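Local coordinates for putative uncharacterized protein (Mycobacterium abscessus, PDB 3RR6) that is of unknown function but, as a member of the fumarylacetoacetate hydrolase family, may act as a metal-dependent isomerase or acetylpyruvate hydrolase, at residues Arg153-Ala158 and Lys166-Phe171; Phe92-Thr97 and Gly147-Ala152. One frame throughout, in Å; residues are numbered along the deposited sequence.

Overall arrangement
The two contacts illustrate how a strand passing straight into a helix can join a buried contact to a more peripheral one. Contact 2 comes first along the chain and links strand 91-94 to the broken strand 141-152; its centre lies about 9 Å from the centre of the chain. Contact 1 follows without a gap: A152 is the N-cap of helix 153-159, whose first residues meet the end of helix 163-167 and the turn beyond it, and the centre of this contact is about 17 Å from the chain centre. The contact centres lie about 8 Å apart, and all four segments belong to the C-terminal FAA hydrolase region. K166 joins them, its backbone O bonding K94 and its NZ reaching D149 and S151.

Contact 1 of 2, residues Arg153-Ala158 and Lys166-Phe171; sequences RDHQRA and KGHDTF
Q156 and K166 mark the closest backbone approach, their CA atoms 8.5 Å apart, between the opening helix 153-158 and the weakly bonded helix end at 166-167. The second segment then leaves its helix and folds into a type II beta turn from H168 to F171, closed by F171 N to H168 O at 3.1 Å. With the backbones this far apart, side chains must span the gap, and two histidines do most of it. H155 ND1 and H168 NE2 form a hydrogen bond of 3.0 Å with an angle of 155°, each nitrogen lying near the plane of the other ring. The rings meet rim to rim, their planes 47° apart. In both residues CG is anti to the carbonyl carbon (chi1 -64° in H155); both CB atoms point toward the other segment, and the side chains meet at about a right angle. H155 is fixed at its other nitrogen too, since NE2 bonds S111 O. On the turn side, H168 CB lies 3.7 Å above the centre of one face of the F171 ring. Helices 153-159 and 163-167 follow strand 141-152 and lead through the turn into strand 172-179. An ethanediol, probably from the crystallisation liquor, lies about 4 Å from the H155 side chain, and K166 NZ salt-bridges D149, consistent with a place beside the active site of an FAA hydrolase fold.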
loop_
_atom_site.group_PDB
_atom_site.type_symbol
_atom_site.label_atom_id
_atom_site.label_comp_id
_atom_site.label_asym_id
_atom_site.label_seq_id
_atom_site.Cartn_x
_atom_site.Cartn_y
_atom_site.Cartn_z
ATOM N N ARG A 153 2.978 -12.221 -13.804
ATOM C CA ARG A 153 1.877 -13.113 -14.181
ATOM C C ARG A 153 2.385 -14.462 -14.696
ATOM O O ARG A 153 1.745 -15.492 -14.478
ATOM C CB ARG A 153 0.978 -12.455 -15.244
ATOM C CG ARG A 153 0.440 -11.066 -14.920
ATOM C CD ARG A 153 -0.331 -10.969 -13.607
ATOM N NE ARG A 153 -1.550 -11.782 -13.583
ATOM C CZ ARG A 153 -2.785 -11.338 -13.828
ATOM N NH1 ARG A 153 -3.017 -10.066 -14.138
ATOM N NH2 ARG A 153 -3.811 -12.185 -13.765
ATOM N N ASP A 154 3.523 -14.465 -15.386
ATOM C CA ASP A 154 4.095 -15.717 -15.878
ATOM C C ASP A 154 4.497 -16.639 -14.731
ATOM O O ASP A 154 4.391 -17.858 -14.833
ATOM C CB ASP A 154 5.262 -15.496 -16.859
ATOM C CG ASP A 154 6.312 -14.521 -16.357
ATOM O OD1 ASP A 154 5.953 -13.424 -15.876
ATOM O OD2 ASP A 154 7.519 -14.837 -16.501
ATOM N N HIS A 155 4.927 -16.055 -13.620
ATOM C CA HIS A 155 5.283 -16.861 -12.458
ATOM C C HIS A 155 4.059 -17.425 -11.754
ATOM O O HIS A 155 4.114 -18.540 -11.246
ATOM C CB HIS A 155 6.156 -16.062 -11.491
ATOM C CG HIS A 155 7.476 -15.690 -12.075
ATOM N ND1 HIS A 155 8.382 -14.878 -11.423
ATOM C CD2 HIS A 155 8.042 -16.014 -13.263
ATOM C CE1 HIS A 155 9.445 -14.712 -12.191
ATOM N NE2 HIS A 155 9.268 -15.400 -13.311
ATOM N N GLN A 156 2.962 -16.674 -11.742
ATOM C CA GLN A 156 1.694 -17.172 -11.195
ATOM C C GLN A 156 1.243 -18.410 -11.982
ATOM O O GLN A 156 0.813 -19.407 -11.401
ATOM C CB GLN A 156 0.605 -16.092 -11.243
ATOM C CG GLN A 156 0.878 -14.874 -10.365
ATOM C CD GLN A 156 -0.248 -13.842 -10.347
ATOM O OE1 GLN A 156 -0.164 -12.820 -11.011
ATOM N NE2 GLN A 156 -1.298 -14.110 -9.573
ATOM N N ARG A 157 1.346 -18.347 -13.309
ATOM C CA ARG A 157 0.959 -19.477 -14.155
ATOM C C ARG A 157 1.847 -20.700 -13.922
ATOM O O ARG A 157 1.347 -21.826 -13.870
ATOM C CB ARG A 157 0.967 -19.084 -15.632
ATOM C CG ARG A 157 -0.132 -18.108 -16.018
ATOM C CD ARG A 157 -0.286 -18.042 -17.531
ATOM N NE ARG A 157 0.926 -17.550 -18.187
ATOM C CZ ARG A 157 1.210 -16.267 -18.422
ATOM N NH1 ARG A 157 0.378 -15.300 -18.059
ATOM N NH2 ARG A 157 2.348 -15.945 -19.027
ATOM N N ALA A 158 3.153 -20.481 -13.767
ATOM C CA ALA A 158 4.107 -21.570 -13.588
ATOM C C ALA A 158 3.969 -22.258 -12.228
ATOM O O ALA A 158 4.078 -23.487 -12.139
ATOM C CB ALA A 158 5.529 -21.059 -13.770
ATOM N N LYS A 166 4.723 -12.361 -6.703
ATOM C CA LYS A 166 4.483 -11.110 -5.992
ATOM C C LYS A 166 5.596 -10.739 -5.028
ATOM O O LYS A 166 5.530 -9.686 -4.382
ATOM C CB LYS A 166 3.155 -11.215 -5.251
ATOM C CG LYS A 166 1.960 -11.265 -6.204
ATOM C CD LYS A 166 0.706 -11.504 -5.447
ATOM C CE LYS A 166 -0.506 -11.525 -6.356
ATOM N NZ LYS A 166 -0.888 -10.180 -6.898
ATOM N N GLY A 167 6.634 -11.575 -4.956
ATOM C CA GLY A 167 7.629 -11.481 -3.892
ATOM C C GLY A 167 9.020 -11.022 -4.278
ATOM O O GLY A 167 9.921 -10.979 -3.428
ATOM N N HIS A 168 9.219 -10.696 -5.550
ATOM C CA HIS A 168 10.498 -10.181 -6.020
ATOM C C HIS A 168 10.838 -8.861 -5.325
ATOM O O HIS A 168 9.955 -8.065 -5.008
ATOM C CB HIS A 168 10.469 -9.973 -7.537
ATOM C CG HIS A 168 10.270 -11.235 -8.314
ATOM N ND1 HIS A 168 11.300 -12.098 -8.612
ATOM C CD2 HIS A 168 9.153 -11.773 -8.863
ATOM C CE1 HIS A 168 10.825 -13.121 -9.300
ATOM N NE2 HIS A 168 9.524 -12.949 -9.467
ATOM N N ASP A 169 12.118 -8.636 -5.049
ATOM C CA ASP A 169 12.542 -7.343 -4.532
ATOM C C ASP A 169 11.973 -6.242 -5.452
ATOM O O ASP A 169 11.937 -6.400 -6.679
ATOM C CB ASP A 169 14.068 -7.236 -4.479
ATOM C CG ASP A 169 14.719 -8.026 -3.340
ATOM O OD1 ASP A 169 14.056 -8.759 -2.579
ATOM O OD2 ASP A 169 15.961 -7.886 -3.212
ATOM N N THR A 170 11.526 -5.154 -4.827
ATOM C CA THR A 170 10.909 -3.974 -5.472
ATOM C C THR A 170 9.454 -4.131 -5.902
ATOM O O THR A 170 8.865 -3.168 -6.393
ATOM C CB THR A 170 11.735 -3.386 -6.670
ATOM O OG1 THR A 170 11.494 -4.132 -7.877
ATOM C CG2 THR A 170 13.213 -3.331 -6.357
ATOM N N PHE A 171 8.851 -5.298 -5.694
ATOM C CA PHE A 171 7.459 -5.506 -6.126
ATOM C C PHE A 171 6.381 -4.997 -5.151
ATOM O O PHE A 171 5.204 -5.264 -5.362
ATOM C CB PHE A 171 7.212 -6.978 -6.494
ATOM C CG PHE A 171 7.655 -7.352 -7.894
ATOM C CD1 PHE A 171 8.650 -6.653 -8.579
ATOM C CD2 PHE A 171 7.057 -8.429 -8.526
ATOM C CE1 PHE A 171 9.023 -7.025 -9.862
ATOM C CE2 PHE A 171 7.428 -8.800 -9.805
ATOM C CZ PHE A 171 8.410 -8.104 -10.469
#

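Contact 2 of 2, residues Phe92-Thr97 and Gly147-Ala152; sequences FIKPNT and GNDVSA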
loop_
_atom_site.group_PDB
_atom_site.type_symbol
_atom_site.label_atom_id
_atom_site.label_comp_id
_atom_site.label_asym_id
_atom_site.label_seq_id
_atom_site.Cartn_x
_atom_site.Cartn_y
_atom_site.Cartn_z
ATOM N N PHE A 92 -2.666 -13.405 0.617
ATOM C CA PHE A 92 -1.298 -13.892 0.416
ATOM C C PHE A 92 -0.349 -12.914 1.062
ATOM O O PHE A 92 -0.774 -11.850 1.532
ATOM C CB PHE A 92 -0.985 -14.069 -1.067
ATOM C CG PHE A 92 -1.456 -12.943 -1.909
ATOM C CD1 PHE A 92 -2.757 -12.945 -2.412
ATOM C CD2 PHE A 92 -0.631 -11.868 -2.181
ATOM C CE1 PHE A 92 -3.219 -11.905 -3.174
ATOM C CE2 PHE A 92 -1.099 -10.809 -2.958
ATOM C CZ PHE A 92 -2.393 -10.833 -3.444
ATOM N N ILE A 93 0.916 -13.306 1.157
ATOM C CA ILE A 93 1.924 -12.481 1.803
ATOM C C ILE A 93 3.003 -12.073 0.820
ATOM O O ILE A 93 3.457 -12.882 0.006
ATOM C CB ILE A 93 2.562 -13.195 3.003
ATOM C CG1 ILE A 93 1.559 -13.265 4.149
ATOM C CG2 ILE A 93 3.836 -12.481 3.469
ATOM C CD1 ILE A 93 1.929 -14.255 5.230
ATOM N N LYS A 94 3.383 -10.809 0.902
ATOM C CA LYS A 94 4.564 -10.293 0.228
ATOM C C LYS A 94 5.619 -10.065 1.304
ATOM O O LYS A 94 5.313 -9.542 2.368
ATOM C CB LYS A 94 4.238 -9.006 -0.518
ATOM C CG LYS A 94 3.275 -9.220 -1.697
ATOM C CD LYS A 94 2.686 -7.910 -2.241
ATOM C CE LYS A 94 3.635 -7.103 -3.094
ATOM N NZ LYS A 94 3.722 -7.571 -4.534
ATOM N N PRO A 95 6.869 -10.466 1.040
ATOM C CA PRO A 95 7.904 -10.250 2.050
ATOM C C PRO A 95 8.235 -8.770 2.196
ATOM O O PRO A 95 8.091 -8.014 1.228
ATOM C CB PRO A 95 9.095 -11.011 1.482
ATOM C CG PRO A 95 8.911 -10.944 0.014
ATOM C CD PRO A 95 7.417 -11.013 -0.208
ATOM N N ASN A 96 8.703 -8.346 3.370
ATOM C CA ASN A 96 9.019 -6.924 3.550
ATOM C C ASN A 96 10.223 -6.468 2.727
ATOM O O ASN A 96 10.419 -5.279 2.506
ATOM C CB ASN A 96 9.123 -6.522 5.032
ATOM C CG ASN A 96 10.291 -7.159 5.759
ATOM O OD1 ASN A 96 11.164 -7.780 5.158
ATOM N ND2 ASN A 96 10.319 -6.992 7.085
ATOM N N THR A 97 10.978 -7.434 2.206
ATOM C CA THR A 97 12.071 -7.161 1.300
ATOM C C THR A 97 11.587 -6.704 -0.083
ATOM O O THR A 97 12.398 -6.233 -0.893
ATOM C CB THR A 97 12.953 -8.414 1.151
ATOM O OG1 THR A 97 12.105 -9.542 0.901
ATOM C CG2 THR A 97 13.755 -8.656 2.439
ATOM N N GLY A 147 -0.335 1.428 -2.127
ATOM C CA GLY A 147 0.548 0.340 -2.525
ATOM C C GLY A 147 0.376 -0.020 -3.986
ATOM O O GLY A 147 -0.603 0.362 -4.625
ATOM N N ASN A 148 1.349 -0.757 -4.513
ATOM C CA ASN A 148 1.285 -1.320 -5.864
ATOM C C ASN A 148 1.688 -2.789 -5.745
ATOM O O ASN A 148 2.850 -3.093 -5.470
ATOM C CB ASN A 148 2.226 -0.528 -6.776
ATOM C CG ASN A 148 2.039 -0.810 -8.262
ATOM O OD1 ASN A 148 1.409 -1.784 -8.654
ATOM N ND2 ASN A 148 2.633 0.051 -9.103
ATOM N N ASP A 149 0.729 -3.698 -5.896
ATOM C CA ASP A 149 0.986 -5.138 -5.769
ATOM C C ASP A 149 1.523 -5.647 -7.104
ATOM O O ASP A 149 0.815 -6.304 -7.879
ATOM C CB ASP A 149 -0.284 -5.890 -5.350
ATOM C CG ASP A 149 -0.067 -7.397 -5.145
ATOM O OD1 ASP A 149 1.074 -7.893 -5.174
ATOM O OD2 ASP A 149 -1.080 -8.112 -4.948
ATOM N N VAL A 150 2.786 -5.332 -7.367
ATOM C CA VAL A 150 3.416 -5.691 -8.630
ATOM C C VAL A 150 3.533 -7.218 -8.709
ATOM O O VAL A 150 3.907 -7.875 -7.727
ATOM C CB VAL A 150 4.798 -5.021 -8.797
ATOM C CG1 VAL A 150 5.423 -5.385 -10.160
ATOM C CG2 VAL A 150 4.700 -3.485 -8.664
ATOM N N SER A 151 3.187 -7.775 -9.871
ATOM C CA SER A 151 3.009 -9.221 -10.009
ATOM C C SER A 151 3.548 -9.745 -11.338
ATOM O O SER A 151 3.155 -9.248 -12.401
ATOM C CB SER A 151 1.510 -9.563 -9.940
ATOM O OG SER A 151 0.903 -9.043 -8.761
ATOM N N ALA A 152 4.402 -10.761 -11.282
ATOM C CA ALA A 152 4.857 -11.471 -12.481
ATOM C C ALA A 152 3.848 -12.552 -12.853
ATOM O O ALA A 152 3.834 -13.650 -12.280
ATOM C CB ALA A 152 6.256 -12.069 -12.266
#
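K94 NZ is gripped by three oxygens: D149 OD1 across the contact and the backbone O atoms of K166 and F171. The bond to D149 OD1, 2.7 Å long, is the charged member of the set, a salt bridge that meets the carboxylate on its anti side, 19° out of plane. V150 O also lies 3.2 Å from K94 NZ, but at an angle too poor for a bond. The lysine chain bends at its last two torsions, which curls its end onto the carboxylate and brings K94 CD to 3.3 Å from D149 OD1. The second oxygen of D149 faces the edge of F92: D149 OD2 lies 3.4 Å from F92 CE2, near the ring plane, with ring and carboxylate planes 31° apart. OD2 also forms a salt bridge with K166 NZ, so two lysines share one carboxylate. D149 is itself the centre of an inverse gamma turn, and its backbone O accepts S151 OG at 2.9 Å from above the carbonyl plane. Gripped by K94 and K166, D149 sits beside E118 and E120 of the paired strand 115-125, a grouping that resembles the acidic metal-binding cluster of the fumarylacetoacetate hydrolase fold.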